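Local coordinates for A197 (Sulfolobus turreted icosahedral virus, PDB 2C0N), which is probably a glycosyltransferase of the virus, having the GT-A fold of enzymes that transfer sugars from nucleotide-sugar donors, at residues Y54-F59 with F120-R125; E62-I67 with L168-F173; L15-F20 with A58-D63; H172-R177 with R184-Q189. All blocks are in the same frame, centred on the assembly; numbering follows the deposited sequence.

Contact 1 (Y54-F59 with F120-R125); sequences YDTLAF and FTFIKR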
# COMPACT_ATOMS: atom_id res chain seq x y z
N TYR A 54 15.05 10.94 -13.47
CA TYR A 54 15.00 9.49 -13.44
C TYR A 54 15.57 8.97 -14.73
O TYR A 54 15.23 9.47 -15.79
CB TYR A 54 13.58 9.00 -13.16
CG TYR A 54 13.15 9.50 -11.79
CD1 TYR A 54 12.49 10.69 -11.66
CD2 TYR A 54 13.48 8.80 -10.63
CE1 TYR A 54 12.13 11.18 -10.40
CE2 TYR A 54 13.13 9.30 -9.37
CZ TYR A 54 12.45 10.48 -9.26
OH TYR A 54 12.11 11.01 -8.01
N ASP A 55 16.45 7.98 -14.61
CA ASP A 55 17.25 7.45 -15.72
C ASP A 55 16.62 6.18 -16.26
O ASP A 55 16.88 5.79 -17.39
CB ASP A 55 18.64 7.03 -15.24
CG ASP A 55 19.41 8.16 -14.59
OD1 ASP A 55 19.48 9.25 -15.18
OD2 ASP A 55 19.95 7.93 -13.50
N THR A 56 15.88 5.49 -15.39
CA THR A 56 15.38 4.17 -15.66
C THR A 56 13.92 4.09 -15.25
O THR A 56 13.55 4.50 -14.16
CB THR A 56 16.25 3.11 -14.93
OG1 THR A 56 17.61 3.22 -15.41
CG2 THR A 56 15.75 1.71 -15.20
N LEU A 57 13.10 3.57 -16.14
CA LEU A 57 11.70 3.27 -15.86
C LEU A 57 11.67 1.80 -15.54
O LEU A 57 12.00 0.97 -16.40
CB LEU A 57 10.84 3.56 -17.08
CG LEU A 57 9.32 3.68 -16.88
CD1 LEU A 57 8.66 4.17 -18.13
CD2 LEU A 57 8.73 2.36 -16.52
N ALA A 58 11.28 1.47 -14.31
CA ALA A 58 11.09 0.08 -13.91
C ALA A 58 9.61 -0.20 -13.84
O ALA A 58 8.89 0.49 -13.10
CB ALA A 58 11.72 -0.17 -12.57
N PHE A 59 9.12 -1.16 -14.64
CA PHE A 59 7.74 -1.68 -14.46
C PHE A 59 7.77 -2.86 -13.51
O PHE A 59 8.59 -3.79 -13.68
CB PHE A 59 7.19 -2.17 -15.80
CG PHE A 59 6.67 -1.09 -16.67
CD1 PHE A 59 5.68 -0.24 -16.22
CD2 PHE A 59 7.12 -0.96 -17.97
CE1 PHE A 59 5.14 0.74 -17.05
CE2 PHE A 59 6.59 0.04 -18.79
CZ PHE A 59 5.62 0.87 -18.32
N PHE A 120 8.49 -7.01 -14.42
CA PHE A 120 9.69 -6.89 -13.60
C PHE A 120 10.81 -6.52 -14.53
O PHE A 120 11.66 -7.35 -14.91
CB PHE A 120 9.98 -8.24 -12.91
CG PHE A 120 11.09 -8.20 -11.88
CD1 PHE A 120 11.58 -7.02 -11.37
CD2 PHE A 120 11.62 -9.39 -11.42
CE1 PHE A 120 12.60 -7.03 -10.42
CE2 PHE A 120 12.64 -9.40 -10.49
CZ PHE A 120 13.10 -8.21 -9.98
N THR A 121 10.81 -5.27 -14.94
CA THR A 121 11.49 -4.91 -16.17
C THR A 121 12.01 -3.50 -16.06
O THR A 121 11.27 -2.59 -15.73
CB THR A 121 10.51 -4.98 -17.34
OG1 THR A 121 9.77 -6.20 -17.30
CG2 THR A 121 11.21 -4.85 -18.65
N PHE A 122 13.29 -3.30 -16.39
CA PHE A 122 13.95 -2.03 -16.29
C PHE A 122 14.24 -1.54 -17.70
O PHE A 122 14.81 -2.28 -18.48
CB PHE A 122 15.27 -2.19 -15.52
CG PHE A 122 15.09 -2.68 -14.10
CD1 PHE A 122 14.87 -4.03 -13.84
CD2 PHE A 122 15.10 -1.80 -13.05
CE1 PHE A 122 14.68 -4.49 -12.55
CE2 PHE A 122 14.90 -2.23 -11.76
CZ PHE A 122 14.69 -3.60 -11.51
N ILE A 123 13.85 -0.30 -18.00
CA ILE A 123 14.01 0.22 -19.35
C ILE A 123 14.74 1.56 -19.28
O ILE A 123 14.34 2.47 -18.59
CB ILE A 123 12.67 0.41 -20.07
CG1 ILE A 123 11.76 -0.82 -19.87
CG2 ILE A 123 12.92 0.75 -21.51
CD1 ILE A 123 10.38 -0.68 -20.51
N LYS A 124 15.80 1.70 -20.06
CA LYS A 124 16.56 2.94 -19.97
C LYS A 124 15.96 4.11 -20.75
O LYS A 124 15.38 3.94 -21.84
CB LYS A 124 18.03 2.72 -20.35
CG LYS A 124 18.37 2.53 -21.78
CD LYS A 124 19.88 2.32 -21.91
CE LYS A 124 20.36 2.09 -23.31
NZ LYS A 124 21.79 1.61 -23.39
N ARG A 125 16.16 5.30 -20.21
CA ARG A 125 15.64 6.50 -20.82
C ARG A 125 16.06 6.69 -22.28
O ARG A 125 15.25 7.07 -23.12
CB ARG A 125 16.11 7.70 -20.02
CG ARG A 125 15.72 9.02 -20.65
CD ARG A 125 16.03 10.14 -19.71
NE ARG A 125 15.11 10.20 -18.56
CZ ARG A 125 13.87 10.69 -18.60
NH1 ARG A 125 13.35 11.16 -19.72
NH2 ARG A 125 13.13 10.71 -17.49
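Y54 O is gripped side-on by the guanidinium of R125, with NE at 2.9 Å from Y54 O and NH2 at 3.0 Å from the same oxygen. The carbonyl oxygen lies in the guanidinium plane, so both N-H groups converge on it at one edge. The chain is extended through chi2 and bends at chi3 (-73°), which brings the guanidinium to Y54 O. NH2 also reaches F48 O, and NH1 pairs with E129, so the group is fixed on several sides. Next along, R125 N donates to D55 O at 3.0 Å, just after K124, which occupies the N-cap position of the following helix. The strands then run antiparallel: L57 and I123 exchange two backbone bonds, the shorter from I123 N to L57 O at 2.8 Å, and F59 and T121 do the same. On one face A58 CB packs 3.8 Å from F122 CD2, while T56 CG2 meets the edge of the F122 ring, which also leans on helix 71-80. On the other face I123 CD1 approaches F59 CD2 obliquely at 4.1 Å. F120 and T121 together oppose F59, a classic beta bulge. Antiparallel pairing of 56-60 with 120-124, beside the parallel pair 3-8 and 56-60, belongs to the mixed central sheet of the GT-A fold.

Contact 2 (E62-I67 with L168-F173); sequences EDVVPI and LKAYHF
V64 CG1 packs against A170 CB at 3.5 Å on one face of this antiparallel strand pair, and V65 CG2 meets F173 CE1 at 3.6 Å on the other. The short strand 64-66 directly follows the acidic D61-E62-D63, which matches the DXD signature of GT-A glycosyltransferases, and it is paired here with the long strand 162-173. Helix 15-23 covers V65 through L17 and F20, while F120 lies against P66 and A170. At the outer end I67 lies across Y171, roughly perpendicular to it, with CG1 above one face of the ring and away from its centre, a CH-pi contact 3.8 Å from the Y171 centroid. The backbone ties the strands together: V65 and Y171 form a hydrogen-bonded pair, with bonds both ways, and I67 N donates to K169 O at 2.7 Å with a nearly straight N-H (169°). Toward the polar edge, D63 O receives F173 N at 2.8 Å and, weakly, H172 ND1. The D63 side chain takes the crowded position between its backbone N and carbonyl carbon (chi1 52°), which lays the carboxylate alongside the imidazole. The two planes stand 83° apart. D63 OD2 forms a salt bridge with K92, whereas D63 OD1 comes within 3.3 Å of H172 CE1.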
# COMPACT_ATOMS: atom_id res chain seq x y z
N GLU A 62 1.83 -5.22 -9.72
CA GLU A 62 1.47 -5.14 -8.30
C GLU A 62 1.50 -6.51 -7.59
O GLU A 62 1.51 -6.58 -6.36
CB GLU A 62 0.11 -4.47 -8.17
CG GLU A 62 -0.42 -4.34 -6.75
CD GLU A 62 -1.18 -5.56 -6.26
OE1 GLU A 62 -1.68 -6.33 -7.12
OE2 GLU A 62 -1.27 -5.77 -5.02
N ASP A 63 1.47 -7.60 -8.35
CA ASP A 63 1.60 -8.93 -7.74
C ASP A 63 3.01 -9.54 -7.87
O ASP A 63 3.19 -10.71 -7.63
CB ASP A 63 0.53 -9.90 -8.28
CG ASP A 63 0.46 -9.97 -9.78
OD1 ASP A 63 1.34 -9.39 -10.44
OD2 ASP A 63 -0.53 -10.62 -10.30
N VAL A 64 3.98 -8.72 -8.24
CA VAL A 64 5.35 -9.18 -8.36
C VAL A 64 6.21 -8.48 -7.28
O VAL A 64 6.22 -7.26 -7.20
CB VAL A 64 5.89 -8.92 -9.79
CG1 VAL A 64 7.39 -9.25 -9.87
CG2 VAL A 64 5.10 -9.71 -10.83
N VAL A 65 6.88 -9.27 -6.43
CA VAL A 65 7.62 -8.74 -5.30
C VAL A 65 9.05 -9.20 -5.37
O VAL A 65 9.34 -10.37 -5.12
CB VAL A 65 7.01 -9.18 -3.94
CG1 VAL A 65 7.82 -8.59 -2.78
CG2 VAL A 65 5.59 -8.73 -3.83
N PRO A 66 9.96 -8.29 -5.74
CA PRO A 66 11.34 -8.68 -5.85
C PRO A 66 11.96 -9.22 -4.58
O PRO A 66 11.68 -8.72 -3.46
CB PRO A 66 12.03 -7.40 -6.34
CG PRO A 66 10.91 -6.64 -7.02
CD PRO A 66 9.76 -6.90 -6.17
N ILE A 67 12.78 -10.24 -4.76
CA ILE A 67 13.52 -10.82 -3.66
C ILE A 67 14.82 -10.06 -3.49
O ILE A 67 15.20 -9.68 -2.38
CB ILE A 67 13.93 -12.25 -3.91
CG1 ILE A 67 12.70 -13.14 -4.01
CG2 ILE A 67 14.83 -12.68 -2.80
CD1 ILE A 67 13.05 -14.63 -4.26
N LEU A 168 17.99 -11.19 -10.77
CA LEU A 168 16.74 -10.49 -10.54
C LEU A 168 15.66 -11.51 -10.41
O LEU A 168 15.25 -12.11 -11.40
CB LEU A 168 16.40 -9.60 -11.74
CG LEU A 168 17.21 -8.34 -11.92
CD1 LEU A 168 16.77 -7.64 -13.21
CD2 LEU A 168 17.11 -7.41 -10.74
N LYS A 169 15.21 -11.73 -9.17
CA LYS A 169 14.21 -12.74 -8.87
C LYS A 169 13.13 -12.13 -8.03
O LYS A 169 13.41 -11.23 -7.21
CB LYS A 169 14.85 -13.92 -8.12
CG LYS A 169 15.77 -14.76 -9.00
CD LYS A 169 16.38 -15.95 -8.27
CE LYS A 169 17.47 -16.58 -9.04
NZ LYS A 169 17.78 -17.96 -8.59
N ALA A 170 11.90 -12.61 -8.24
CA ALA A 170 10.73 -12.12 -7.52
C ALA A 170 9.72 -13.23 -7.24
O ALA A 170 9.62 -14.19 -8.01
CB ALA A 170 10.06 -11.03 -8.37
N TYR A 171 8.92 -13.04 -6.18
CA TYR A 171 7.72 -13.85 -5.97
C TYR A 171 6.59 -13.31 -6.83
O TYR A 171 6.51 -12.09 -7.05
CB TYR A 171 7.29 -13.77 -4.51
CG TYR A 171 8.36 -14.18 -3.56
CD1 TYR A 171 8.83 -15.48 -3.52
CD2 TYR A 171 8.97 -13.24 -2.75
CE1 TYR A 171 9.83 -15.85 -2.65
CE2 TYR A 171 9.97 -13.57 -1.90
CZ TYR A 171 10.41 -14.87 -1.85
OH TYR A 171 11.42 -15.10 -0.98
N HIS A 172 5.67 -14.20 -7.24
CA HIS A 172 4.50 -13.83 -8.01
C HIS A 172 3.30 -14.23 -7.18
O HIS A 172 2.97 -15.39 -7.08
CB HIS A 172 4.52 -14.56 -9.38
CG HIS A 172 3.69 -13.91 -10.44
ND1 HIS A 172 3.15 -12.65 -10.31
CD2 HIS A 172 3.31 -14.37 -11.65
CE1 HIS A 172 2.45 -12.37 -11.40
NE2 HIS A 172 2.56 -13.38 -12.24
N PHE A 173 2.72 -13.26 -6.52
CA PHE A 173 1.64 -13.50 -5.59
C PHE A 173 0.34 -13.83 -6.26
O PHE A 173 -0.03 -13.23 -7.27
CB PHE A 173 1.48 -12.28 -4.67
CG PHE A 173 2.43 -12.31 -3.55
CD1 PHE A 173 3.74 -11.87 -3.70
CD2 PHE A 173 2.05 -12.88 -2.35
CE1 PHE A 173 4.66 -11.97 -2.65
CE2 PHE A 173 2.97 -13.00 -1.30
CZ PHE A 173 4.30 -12.54 -1.45

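Contact 3 (L15-F20 with A58-D63); sequences LPLIDF and AFLDED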
# COMPACT_ATOMS: atom_id res chain seq x y z
N LEU A 15 0.25 -6.38 0.85
CA LEU A 15 1.22 -6.06 1.89
C LEU A 15 2.65 -6.42 1.54
O LEU A 15 3.58 -5.64 1.81
CB LEU A 15 0.81 -6.71 3.21
CG LEU A 15 0.13 -5.76 4.21
CD1 LEU A 15 -1.12 -5.07 3.66
CD2 LEU A 15 -0.13 -6.48 5.53
N PRO A 16 2.86 -7.61 1.01
CA PRO A 16 4.25 -7.96 0.66
C PRO A 16 4.93 -6.96 -0.29
O PRO A 16 6.13 -6.73 -0.15
CB PRO A 16 4.11 -9.36 0.06
CG PRO A 16 2.83 -9.88 0.69
CD PRO A 16 1.94 -8.75 0.79
N LEU A 17 4.19 -6.37 -1.22
CA LEU A 17 4.76 -5.32 -2.08
C LEU A 17 4.98 -4.00 -1.33
O LEU A 17 6.03 -3.39 -1.47
CB LEU A 17 3.96 -5.14 -3.39
CG LEU A 17 4.50 -4.06 -4.35
CD1 LEU A 17 5.79 -4.44 -4.83
CD2 LEU A 17 3.54 -3.90 -5.47
N ILE A 18 4.07 -3.61 -0.44
CA ILE A 18 4.28 -2.45 0.42
C ILE A 18 5.56 -2.60 1.19
O ILE A 18 6.35 -1.65 1.30
CB ILE A 18 3.11 -2.24 1.34
CG1 ILE A 18 1.87 -1.95 0.51
CG2 ILE A 18 3.34 -1.04 2.30
CD1 ILE A 18 0.66 -1.86 1.35
N ASP A 19 5.79 -3.80 1.73
CA ASP A 19 7.01 -4.04 2.52
C ASP A 19 8.28 -3.88 1.70
O ASP A 19 9.25 -3.25 2.16
CB ASP A 19 6.95 -5.43 3.16
CG ASP A 19 7.79 -5.52 4.40
OD1 ASP A 19 7.88 -4.53 5.18
OD2 ASP A 19 8.39 -6.59 4.57
N PHE A 20 8.27 -4.42 0.48
CA PHE A 20 9.37 -4.23 -0.43
C PHE A 20 9.60 -2.73 -0.70
O PHE A 20 10.75 -2.26 -0.68
CB PHE A 20 9.08 -4.94 -1.77
CG PHE A 20 9.97 -4.50 -2.88
CD1 PHE A 20 11.26 -4.96 -2.96
CD2 PHE A 20 9.54 -3.58 -3.79
CE1 PHE A 20 12.11 -4.57 -4.02
CE2 PHE A 20 10.34 -3.21 -4.82
CZ PHE A 20 11.63 -3.68 -4.92
N ALA A 58 11.28 1.47 -14.31
CA ALA A 58 11.09 0.08 -13.91
C ALA A 58 9.61 -0.20 -13.84
O ALA A 58 8.89 0.49 -13.10
CB ALA A 58 11.72 -0.17 -12.57
N PHE A 59 9.12 -1.16 -14.64
CA PHE A 59 7.74 -1.68 -14.46
C PHE A 59 7.77 -2.86 -13.51
O PHE A 59 8.59 -3.79 -13.68
CB PHE A 59 7.19 -2.17 -15.80
CG PHE A 59 6.67 -1.09 -16.67
CD1 PHE A 59 5.68 -0.24 -16.22
CD2 PHE A 59 7.12 -0.96 -17.97
CE1 PHE A 59 5.14 0.74 -17.05
CE2 PHE A 59 6.59 0.04 -18.79
CZ PHE A 59 5.62 0.87 -18.32
N LEU A 60 6.88 -2.82 -12.52
CA LEU A 60 6.69 -3.85 -11.54
C LEU A 60 5.22 -4.06 -11.36
O LEU A 60 4.53 -3.13 -10.94
CB LEU A 60 7.36 -3.46 -10.21
CG LEU A 60 7.43 -4.53 -9.10
CD1 LEU A 60 8.25 -5.69 -9.53
CD2 LEU A 60 8.03 -3.90 -7.85
N ASP A 61 4.73 -5.26 -11.74
CA ASP A 61 3.31 -5.58 -11.59
C ASP A 61 3.04 -5.62 -10.10
O ASP A 61 3.92 -5.95 -9.29
CB ASP A 61 2.98 -6.92 -12.21
CG ASP A 61 2.81 -6.85 -13.72
OD1 ASP A 61 2.71 -5.74 -14.30
OD2 ASP A 61 2.76 -7.93 -14.31
N GLU A 62 1.83 -5.22 -9.72
CA GLU A 62 1.47 -5.14 -8.30
C GLU A 62 1.50 -6.51 -7.59
O GLU A 62 1.51 -6.58 -6.36
CB GLU A 62 0.11 -4.47 -8.17
CG GLU A 62 -0.42 -4.34 -6.75
CD GLU A 62 -1.18 -5.56 -6.26
OE1 GLU A 62 -1.68 -6.33 -7.12
OE2 GLU A 62 -1.27 -5.77 -5.02
N ASP A 63 1.47 -7.60 -8.35
CA ASP A 63 1.60 -8.93 -7.74
C ASP A 63 3.01 -9.54 -7.87
O ASP A 63 3.19 -10.71 -7.63
CB ASP A 63 0.53 -9.90 -8.28
CG ASP A 63 0.46 -9.97 -9.78
OD1 ASP A 63 1.34 -9.39 -10.44
OD2 ASP A 63 -0.53 -10.62 -10.30
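The L17 and L60 side chains point oppositely and overlap flank to flank, one extending from helix 15-23, the other from the end of strand 56-60, until L17 CD1 lies 3.8 Å from L60 CD2. The same L60 methyl is shared with F20: its ring comes in obliquely, with F20 CE2 at 3.9 Å from L60 CD2. One methyl of L60 thus meets two side chains about one helical turn apart, both approaching from the helix side. In L17 the CG is anti to the backbone N (chi1 -180°), which carries both methyls out from the helix and lets them divide the work. While CD1 stays with L60, L17 CD2 reaches past the strand end and rests 3.5 Å from E62 O, a van der Waals contact on the turn. The aliphatic part of E62 adds little here, with its CG 4.2 Å from L17 CD2. Its carboxylate is engaged by R14, while D61 pairs with R41. V65 packs beside both L17 and F20, and P66 beside F20 and L60. The acidic run D61-E62-D63 sits at the end of a sheet strand, as does the DXD motif of GT-A glycosyltransferases, which in relatives helps bind the metal and nucleotide-sugar; here L17 of helix 15-23 packs against E62 in its middle.

Contact 4 (H172-R177 with R184-Q189); sequences HFIDER and RKLILQ
R177 O receives Q189 N at 2.8 Å with a nearly straight N-H (166°), and this is the sole direct hydrogen bond between 172-177 and 184-189. The same oxygen has L188 CA at 3.2 Å, and a water lies between E176 O and Q189 O, its bond to the latter unusually short. Farther back the chains are joined by side chains: I174 and L186 run nearly perpendicular and meet at their ends, I174 CD1 being 3.5 Å from L186 CD1. The F173 ring turns its edge to Q189 CB, 4.1 Å from F173 CZ, and I187 CD1 lies nearby. D175 and R177 shape the loop. D175 OD1 accepts R177 N at 2.9 Å, from above the carboxylate plane, closing an Asx turn, and it also takes L178 N. The arginine chain, bent at chi3 (-67°), brings R177 NH2 to E176 OE1 at 3.3 Å and, more loosely, to D175 OD2, forming a small salt-bridge network; R177 NH1 continues to M10 O of the second subunit. Strand 178-180 pairs antiparallel with both 162-173 and 186-188, and F173 and I187 both touch A179 on that strand. Three successive strands so connected form an antiparallel beta meander at the margin of the sheet.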
# COMPACT_ATOMS: atom_id res chain seq x y z
N HIS A 172 5.67 -14.20 -7.24
CA HIS A 172 4.50 -13.83 -8.01
C HIS A 172 3.30 -14.23 -7.18
O HIS A 172 2.97 -15.39 -7.08
CB HIS A 172 4.52 -14.56 -9.38
CG HIS A 172 3.69 -13.91 -10.44
ND1 HIS A 172 3.15 -12.65 -10.31
CD2 HIS A 172 3.31 -14.37 -11.65
CE1 HIS A 172 2.45 -12.37 -11.40
NE2 HIS A 172 2.56 -13.38 -12.24
N PHE A 173 2.72 -13.26 -6.52
CA PHE A 173 1.64 -13.50 -5.59
C PHE A 173 0.34 -13.83 -6.26
O PHE A 173 -0.03 -13.23 -7.27
CB PHE A 173 1.48 -12.28 -4.67
CG PHE A 173 2.43 -12.31 -3.55
CD1 PHE A 173 3.74 -11.87 -3.70
CD2 PHE A 173 2.05 -12.88 -2.35
CE1 PHE A 173 4.66 -11.97 -2.65
CE2 PHE A 173 2.97 -13.00 -1.30
CZ PHE A 173 4.30 -12.54 -1.45
N ILE A 174 -0.35 -14.82 -5.68
CA ILE A 174 -1.62 -15.30 -6.17
C ILE A 174 -2.74 -14.61 -5.41
O ILE A 174 -3.63 -14.01 -6.00
CB ILE A 174 -1.73 -16.83 -6.07
CG1 ILE A 174 -0.58 -17.50 -6.85
CG2 ILE A 174 -3.03 -17.32 -6.64
CD1 ILE A 174 -0.34 -18.97 -6.41
N ASP A 175 -2.67 -14.66 -4.10
CA ASP A 175 -3.52 -13.83 -3.27
C ASP A 175 -2.63 -12.91 -2.48
O ASP A 175 -1.50 -12.64 -2.90
CB ASP A 175 -4.53 -14.68 -2.47
CG ASP A 175 -3.90 -15.53 -1.39
OD1 ASP A 175 -2.70 -15.40 -1.21
OD2 ASP A 175 -4.62 -16.31 -0.69
N GLU A 176 -3.11 -12.39 -1.36
CA GLU A 176 -2.33 -11.44 -0.59
C GLU A 176 -1.16 -12.08 0.14
O GLU A 176 -0.27 -11.36 0.59
CB GLU A 176 -3.22 -10.74 0.41
CG GLU A 176 -4.31 -9.94 -0.23
CD GLU A 176 -5.58 -10.69 -0.58
OE1 GLU A 176 -5.67 -11.93 -0.48
OE2 GLU A 176 -6.53 -10.00 -0.96
N ARG A 177 -1.16 -13.42 0.25
CA ARG A 177 -0.20 -14.14 1.11
C ARG A 177 0.56 -15.26 0.42
O ARG A 177 1.73 -15.54 0.79
CB ARG A 177 -0.95 -14.76 2.31
CG ARG A 177 -1.49 -13.77 3.28
CD ARG A 177 -2.66 -14.35 4.18
NE ARG A 177 -3.76 -14.59 3.29
CZ ARG A 177 -4.65 -13.71 2.90
NH1 ARG A 177 -4.71 -12.45 3.40
NH2 ARG A 177 -5.53 -14.10 2.00
N ARG A 184 9.84 -22.40 -8.19
CA ARG A 184 8.60 -23.07 -8.58
C ARG A 184 7.91 -23.77 -7.42
O ARG A 184 7.36 -24.85 -7.57
CB ARG A 184 8.85 -24.08 -9.69
CG ARG A 184 9.43 -23.49 -10.92
CD ARG A 184 9.67 -24.54 -11.94
NE ARG A 184 10.84 -25.34 -11.56
CZ ARG A 184 12.09 -25.11 -11.98
NH1 ARG A 184 12.36 -24.14 -12.84
NH2 ARG A 184 13.07 -25.91 -11.57
N LYS A 185 7.99 -23.18 -6.24
CA LYS A 185 7.32 -23.70 -5.08
C LYS A 185 6.33 -22.65 -4.65
O LYS A 185 6.42 -21.51 -5.04
CB LYS A 185 8.36 -23.98 -3.99
CG LYS A 185 9.37 -25.11 -4.38
CD LYS A 185 9.31 -26.36 -3.51
CE LYS A 185 8.23 -27.37 -3.94
NZ LYS A 185 8.55 -28.15 -5.17
N LEU A 186 5.37 -23.03 -3.86
CA LEU A 186 4.45 -22.05 -3.28
C LEU A 186 4.97 -21.61 -1.91
O LEU A 186 5.37 -22.46 -1.11
CB LEU A 186 3.10 -22.72 -3.13
CG LEU A 186 1.80 -21.96 -3.12
CD1 LEU A 186 1.63 -21.13 -4.40
CD2 LEU A 186 0.69 -23.02 -2.98
N ILE A 187 4.98 -20.32 -1.64
CA ILE A 187 5.43 -19.81 -0.35
C ILE A 187 4.31 -18.98 0.22
O ILE A 187 3.40 -18.61 -0.49
CB ILE A 187 6.74 -18.99 -0.47
CG1 ILE A 187 6.59 -17.76 -1.36
CG2 ILE A 187 7.83 -19.89 -0.94
CD1 ILE A 187 6.05 -16.54 -0.63
N LEU A 188 4.37 -18.72 1.52
CA LEU A 188 3.37 -17.94 2.22
C LEU A 188 4.08 -16.82 3.01
O LEU A 188 4.97 -17.10 3.79
CB LEU A 188 2.61 -18.87 3.14
CG LEU A 188 1.25 -18.49 3.71
CD1 LEU A 188 0.57 -19.71 4.26
CD2 LEU A 188 1.50 -17.57 4.84
N GLN A 189 3.63 -15.59 2.82
CA GLN A 189 4.16 -14.44 3.51
C GLN A 189 3.00 -13.76 4.21
O GLN A 189 2.16 -13.16 3.56
CB GLN A 189 4.84 -13.51 2.50
CG GLN A 189 5.39 -12.24 3.10
CD GLN A 189 6.22 -12.46 4.32
OE1 GLN A 189 5.73 -12.35 5.47
NE2 GLN A 189 7.50 -12.74 4.11
O HOH W 1 1.07 -11.00 3.12

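In the fold
All four contacts lie on one mixed sheet or against it. Contacts 1 and 3 share A58 and F59 on strand 56-60; the chain then turns through E62 and D63, shared by contacts 3 and 2, into strand 64-66. Contacts 2 and 4 share H172 and F173 on strand 162-173. The centres of contacts 2 and 3 are about 7 Å apart, those of 2 and 4 about 9 Å, so these three cluster on one side of the chain's centre. Contact 1 lies on the opposite side of that centre from contacts 2 and 4, its own centre about 25 Å from that of contact 4, yet it still touches contact 2. The probable DXD segment therefore stands where the central sheet, helix 15-23 and the outer strands meet.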